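Alpha/beta hydrolase fold protein (Sphaerobacter thermophilus, PDB 3R0V) probably acts as a hydrolase of the alpha/beta hydrolase fold, its substrate not established, and holds a D-malate molecule in its pocket. Local coordinates at residues Ile15-Ser20 against Ile82-Gly87; Val27-Ala32 against Glu76-Ile81. One frame throughout, in Å; residues are numbered along the deposited sequence.

Contact 1. Residues Ile15-Ser20 against Ile82-Gly87; sequences IAFERS and IDAAGG
Ala84, in the last turn of helix 71-84, meets Phe17 and Arg19 at once, the first through its methyl group and the second through its carbonyl oxygen. This joins the segment 15-20, running from strand 14-16 toward strand 20-21, to the C-terminal end of the helix, away from the ligand pocket. The tight part is apolar. Ala84 CB sits over one face of the Phe17 ring, 4.3 Å from the centroid and 23° off the ring normal, a CH-pi contact displaced toward the rim; Phe17 CZ is the ring atom nearest to Ala84 CB, at 4.0 Å. With its CG lodged between the backbone N and the carbonyl carbon (chi1 71°), Phe17 turns this buried ring toward the helix, where Ile81 also touches the side chain.

The outer part is polar and lies on the solvent side. Arg19, an exposed residue, runs out extended from CG to NE and brings the edge of its guanidinium to the helix end. The bond from Arg19 NH2 to Ala84 O is 3.0 Å long, with an N-H...O angle of 158°, and the oxygen lies nearly in the guanidinium plane. A second bond to Ala84 O, from Arg19 NE at 3.3 Å, is weak and more bent. Phe17 CE1 lies over the centre of the guanidinium, 3.7 Å above its plane, which, with the edge-on bonds, probably limits its rotation.

Gly86, with positive phi, is the first residue to leave helical angles and makes the turn a Schellman motif. While that turn takes up Ile82 O and Asp83 O, Ala84 O is met by Arg19, whose positive charge probably also interacts well with the negative end of the helix dipole.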
loop_
_atom_site.group_PDB
_atom_site.type_symbol
_atom_site.label_atom_id
_atom_site.label_comp_id
_atom_site.label_asym_id
_atom_site.label_seq_id
_atom_site.Cartn_x
_atom_site.Cartn_y
_atom_site.Cartn_z
ATOM N N ILE A 15 -4.228 10.800 -13.235
ATOM C CA ILE A 15 -4.448 9.983 -12.045
ATOM C C ILE A 15 -5.863 10.225 -11.540
ATOM O O ILE A 15 -6.218 11.351 -11.172
ATOM C CB ILE A 15 -3.429 10.314 -10.931
ATOM C CG1 ILE A 15 -2.001 10.172 -11.473
ATOM C CG2 ILE A 15 -3.647 9.411 -9.694
ATOM C CD1 ILE A 15 -1.592 8.750 -11.874
ATOM N N ALA A 16 -6.673 9.166 -11.544
ATOM C CA ALA A 16 -8.084 9.254 -11.168
ATOM C C ALA A 16 -8.259 9.162 -9.655
ATOM O O ALA A 16 -7.581 8.386 -8.982
ATOM C CB ALA A 16 -8.890 8.149 -11.874
ATOM N N PHE A 17 -9.189 9.947 -9.122
ATOM C CA PHE A 17 -9.403 9.976 -7.680
ATOM C C PHE A 17 -10.818 10.412 -7.363
ATOM O O PHE A 17 -11.540 10.913 -8.229
ATOM C CB PHE A 17 -8.421 10.934 -6.990
ATOM C CG PHE A 17 -8.705 12.387 -7.264
ATOM C CD1 PHE A 17 -9.410 13.163 -6.349
ATOM C CD2 PHE A 17 -8.280 12.975 -8.434
ATOM C CE1 PHE A 17 -9.688 14.495 -6.612
ATOM C CE2 PHE A 17 -8.555 14.306 -8.700
ATOM C CZ PHE A 17 -9.256 15.067 -7.779
ATOM N N GLU A 18 -11.212 10.206 -6.113
ATOM C CA GLU A 18 -12.464 10.764 -5.632
ATOM C C GLU A 18 -12.299 11.288 -4.213
ATOM O O GLU A 18 -11.479 10.781 -3.451
ATOM C CB GLU A 18 -13.607 9.756 -5.726
ATOM C CG GLU A 18 -13.401 8.467 -4.979
ATOM C CD GLU A 18 -14.544 7.491 -5.213
ATOM O OE1 GLU A 18 -15.575 7.601 -4.517
ATOM O OE2 GLU A 18 -14.418 6.624 -6.105
ATOM N N ARG A 19 -13.066 12.326 -3.891
ATOM C CA ARG A 19 -13.046 12.960 -2.583
ATOM C C ARG A 19 -14.356 12.694 -1.878
ATOM O O ARG A 19 -15.420 12.699 -2.502
ATOM C CB ARG A 19 -12.974 14.479 -2.708
ATOM C CG ARG A 19 -11.748 15.090 -3.329
ATOM C CD ARG A 19 -11.663 16.570 -2.906
ATOM N NE ARG A 19 -10.619 17.283 -3.634
ATOM C CZ ARG A 19 -10.737 17.664 -4.898
ATOM N NH1 ARG A 19 -11.856 17.393 -5.563
ATOM N NH2 ARG A 19 -9.744 18.304 -5.502
ATOM N N SER A 20 -14.302 12.544 -0.567
ATOM C CA SER A 20 -15.526 12.479 0.208
ATOM C C SER A 20 -15.247 13.053 1.573
ATOM O O SER A 20 -14.096 13.291 1.935
ATOM C CB SER A 20 -16.034 11.041 0.325
ATOM O OG SER A 20 -15.069 10.205 0.937
ATOM N N ILE A 82 -1.874 14.554 -3.274
ATOM C CA ILE A 82 -1.788 15.409 -2.095
ATOM C C ILE A 82 -2.109 16.862 -2.489
ATOM O O ILE A 82 -2.756 17.577 -1.727
ATOM C CB ILE A 82 -0.428 15.267 -1.381
ATOM C CG1 ILE A 82 -0.305 13.866 -0.780
ATOM C CG2 ILE A 82 -0.285 16.315 -0.248
ATOM C CD1 ILE A 82 1.084 13.533 -0.332
ATOM N N ASP A 83 -1.679 17.294 -3.673
ATOM C CA ASP A 83 -2.082 18.613 -4.177
ATOM C C ASP A 83 -3.593 18.708 -4.361
ATOM O O ASP A 83 -4.202 19.713 -3.975
ATOM C CB ASP A 83 -1.331 18.985 -5.454
ATOM C CG ASP A 83 0.019 19.605 -5.172
ATOM O OD1 ASP A 83 0.162 20.281 -4.123
ATOM O OD2 ASP A 83 0.942 19.411 -5.989
ATOM N N ALA A 84 -4.202 17.670 -4.935
ATOM C CA ALA A 84 -5.653 17.628 -5.068
ATOM C C ALA A 84 -6.335 17.726 -3.702
ATOM O O ALA A 84 -7.427 18.282 -3.583
ATOM C CB ALA A 84 -6.087 16.354 -5.797
ATOM N N ALA A 85 -5.686 17.177 -2.678
ATOM C CA ALA A 85 -6.204 17.224 -1.314
ATOM C C ALA A 85 -6.023 18.587 -0.647
ATOM O O ALA A 85 -6.525 18.808 0.469
ATOM C CB ALA A 85 -5.537 16.149 -0.473
ATOM N N GLY A 86 -5.279 19.483 -1.290
ATOM C CA GLY A 86 -5.112 20.827 -0.767
ATOM C C GLY A 86 -3.668 21.264 -0.646
ATOM O O GLY A 86 -3.412 22.448 -0.413
ATOM N N GLY A 87 -2.726 20.328 -0.773
ATOM C CA GLY A 87 -1.315 20.673 -0.767
ATOM C C GLY A 87 -0.509 20.011 0.330
ATOM O O GLY A 87 0.727 20.012 0.284
#

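Contact 2. Residues Val27-Ala32 against Glu76-Ile81; sequences VLVGGA and EDLAAI. With MLT (D-malate), chain F.
Val27 points its side chain from strand 25-29 toward helix 71-84, where its CG1 methyl meets two partners about one helical turn apart: Leu78 CD1 and Ile81 CG2, each 3.8 Å from Val27 CG1. Both helix side chains lie obliquely to that of Val27. Leu78 sets out along the flank of the helix, and its CG, anti to the backbone N (chi1 178°), carries the CD1 branch in to the strand. The same methyl then serves a second valine, with Leu78 CD1 lying 3.9 Å from Val29 CG2; these two side chains stand at about a right angle. Ile81 does its touching with the short CG2 branch, while its longer arm leads off toward Ile15. The axes of strand 27-29 and helix 76-81 run nearly antiparallel (157°), 10.2 Å apart at closest approach.

All four residues are buried; Leu100 of helix 96-106 touches Val29, and Ala104 of that helix touches Leu78. Past the strand end, Ala32 N donates a 2.9 Å hydrogen bond to D-malate O1, at an N-H...O angle of 166°. In the mostly parallel sheet of the alpha/beta hydrolase fold, order 1-3-2-4-5-6-7, the loop after this inner strand usually supplies an oxyanion-hole N-H, as Ala32 probably does here.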
loop_
_atom_site.group_PDB
_atom_site.type_symbol
_atom_site.label_atom_id
_atom_site.label_comp_id
_atom_site.label_asym_id
_atom_site.label_seq_id
_atom_site.Cartn_x
_atom_site.Cartn_y
_atom_site.Cartn_z
ATOM N N VAL A 27 -5.177 11.030 2.585
ATOM C CA VAL A 27 -5.028 10.305 1.333
ATOM C C VAL A 27 -4.779 8.839 1.653
ATOM O O VAL A 27 -3.923 8.504 2.477
ATOM C CB VAL A 27 -3.855 10.843 0.509
ATOM C CG1 VAL A 27 -3.639 9.975 -0.745
ATOM C CG2 VAL A 27 -4.111 12.286 0.110
ATOM N N LEU A 28 -5.559 7.968 1.022
ATOM C CA LEU A 28 -5.392 6.524 1.199
ATOM C C LEU A 28 -4.569 5.997 0.034
ATOM O O LEU A 28 -4.886 6.280 -1.135
ATOM C CB LEU A 28 -6.750 5.819 1.236
ATOM C CG LEU A 28 -7.777 6.353 2.241
ATOM C CD1 LEU A 28 -9.029 5.476 2.287
ATOM C CD2 LEU A 28 -7.197 6.469 3.619
ATOM N N VAL A 29 -3.502 5.259 0.337
ATOM C CA VAL A 29 -2.632 4.708 -0.696
ATOM C C VAL A 29 -2.736 3.186 -0.680
ATOM O O VAL A 29 -2.380 2.539 0.308
ATOM C CB VAL A 29 -1.150 5.103 -0.468
ATOM C CG1 VAL A 29 -0.285 4.557 -1.600
ATOM C CG2 VAL A 29 -0.991 6.622 -0.357
ATOM N N GLY A 30 -3.210 2.607 -1.777
ATOM C CA GLY A 30 -3.424 1.173 -1.823
ATOM C C GLY A 30 -2.180 0.381 -2.172
ATOM O O GLY A 30 -1.208 0.921 -2.688
ATOM N N GLY A 31 -2.225 -0.914 -1.882
ATOM C CA GLY A 31 -1.104 -1.803 -2.140
ATOM C C GLY A 31 -1.215 -2.588 -3.434
ATOM O O GLY A 31 -1.908 -2.191 -4.368
ATOM N N ALA A 32 -0.520 -3.720 -3.485
ATOM C CA ALA A 32 -0.501 -4.528 -4.696
ATOM C C ALA A 32 -1.922 -4.941 -5.060
ATOM O O ALA A 32 -2.719 -5.304 -4.198
ATOM C CB ALA A 32 0.401 -5.748 -4.505
ATOM N N GLU A 76 5.534 10.856 -7.600
ATOM C CA GLU A 76 4.967 12.033 -8.241
ATOM C C GLU A 76 3.443 11.931 -8.343
ATOM O O GLU A 76 2.735 12.940 -8.206
ATOM C CB GLU A 76 5.608 12.240 -9.614
ATOM C CG GLU A 76 7.082 12.630 -9.513
ATOM C CD GLU A 76 7.862 12.445 -10.812
ATOM O OE1 GLU A 76 7.265 12.114 -11.859
ATOM O OE2 GLU A 76 9.092 12.643 -10.779
ATOM N N ASP A 77 2.926 10.724 -8.571
ATOM C CA ASP A 77 1.472 10.544 -8.588
ATOM C C ASP A 77 0.884 10.922 -7.226
ATOM O O ASP A 77 -0.111 11.645 -7.139
ATOM C CB ASP A 77 1.066 9.101 -8.929
ATOM C CG ASP A 77 1.489 8.664 -10.329
ATOM O OD1 ASP A 77 1.687 9.516 -11.214
ATOM O OD2 ASP A 77 1.604 7.439 -10.542
ATOM N N LEU A 78 1.489 10.403 -6.165
ATOM C CA LEU A 78 1.021 10.705 -4.821
ATOM C C LEU A 78 1.149 12.205 -4.544
ATOM O O LEU A 78 0.253 12.810 -3.945
ATOM C CB LEU A 78 1.786 9.866 -3.802
ATOM C CG LEU A 78 1.441 10.119 -2.331
ATOM C CD1 LEU A 78 -0.064 10.000 -2.087
ATOM C CD2 LEU A 78 2.220 9.142 -1.438
ATOM N N ALA A 79 2.229 12.831 -5.004
ATOM C CA ALA A 79 2.363 14.284 -4.852
ATOM C C ALA A 79 1.202 15.042 -5.515
ATOM O O ALA A 79 0.670 16.005 -4.948
ATOM C CB ALA A 79 3.700 14.750 -5.407
ATOM N N ALA A 80 0.789 14.597 -6.700
ATOM C CA ALA A 80 -0.327 15.229 -7.397
ATOM C C ALA A 80 -1.625 15.056 -6.629
ATOM O O ALA A 80 -2.456 15.963 -6.580
ATOM C CB ALA A 80 -0.457 14.658 -8.815
ATOM N N ILE A 81 -1.809 13.890 -6.028
ATOM C CA ILE A 81 -3.010 13.626 -5.241
ATOM C C ILE A 81 -3.025 14.438 -3.934
ATOM O O ILE A 81 -4.074 14.936 -3.517
ATOM C CB ILE A 81 -3.156 12.102 -4.974
ATOM C CG1 ILE A 81 -3.420 11.381 -6.309
ATOM C CG2 ILE A 81 -4.254 11.827 -3.953
ATOM C CD1 ILE A 81 -4.692 11.801 -7.001
HETATM C C1 MLT F . 1.078 -6.091 -0.724
HETATM O O1 MLT F . 0.665 -4.948 -1.104
HETATM O O2 MLT F . 2.210 -6.256 -0.270
HETATM C C2 MLT F . 0.119 -7.246 -0.826
HETATM O O3 MLT F . -1.187 -6.770 -1.079
HETATM C C3 MLT F . 0.151 -8.087 0.443
HETATM C C4 MLT F . -1.057 -8.997 0.497
HETATM O O4 MLT F . -2.005 -8.872 -0.310
HETATM O O5 MLT F . -1.124 -9.897 1.359
#

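How the contacts relate
Helix 71-84 serves both contacts in turn: in contact 2 the inward face of its later turns lies against an inner strand of the sheet, and in contact 1 its C-terminal end meets the segment 15-20 nearer the surface. The centres of the two contacts are about 9 Å apart, and Ile81 bridges them, its CD1 lying 3.7 Å from Ile15 CG2 and 3.8 Å from Phe17 CB. Contact 1 lies away from the D-malate pocket. Contact 2 reaches it through Gly31 and Ala32. Backbone N-H groups of Ala32 and Ser96 both bond the ligand, consistent with an oxyanion hole, beside Ser95 of a probable nucleophile elbow.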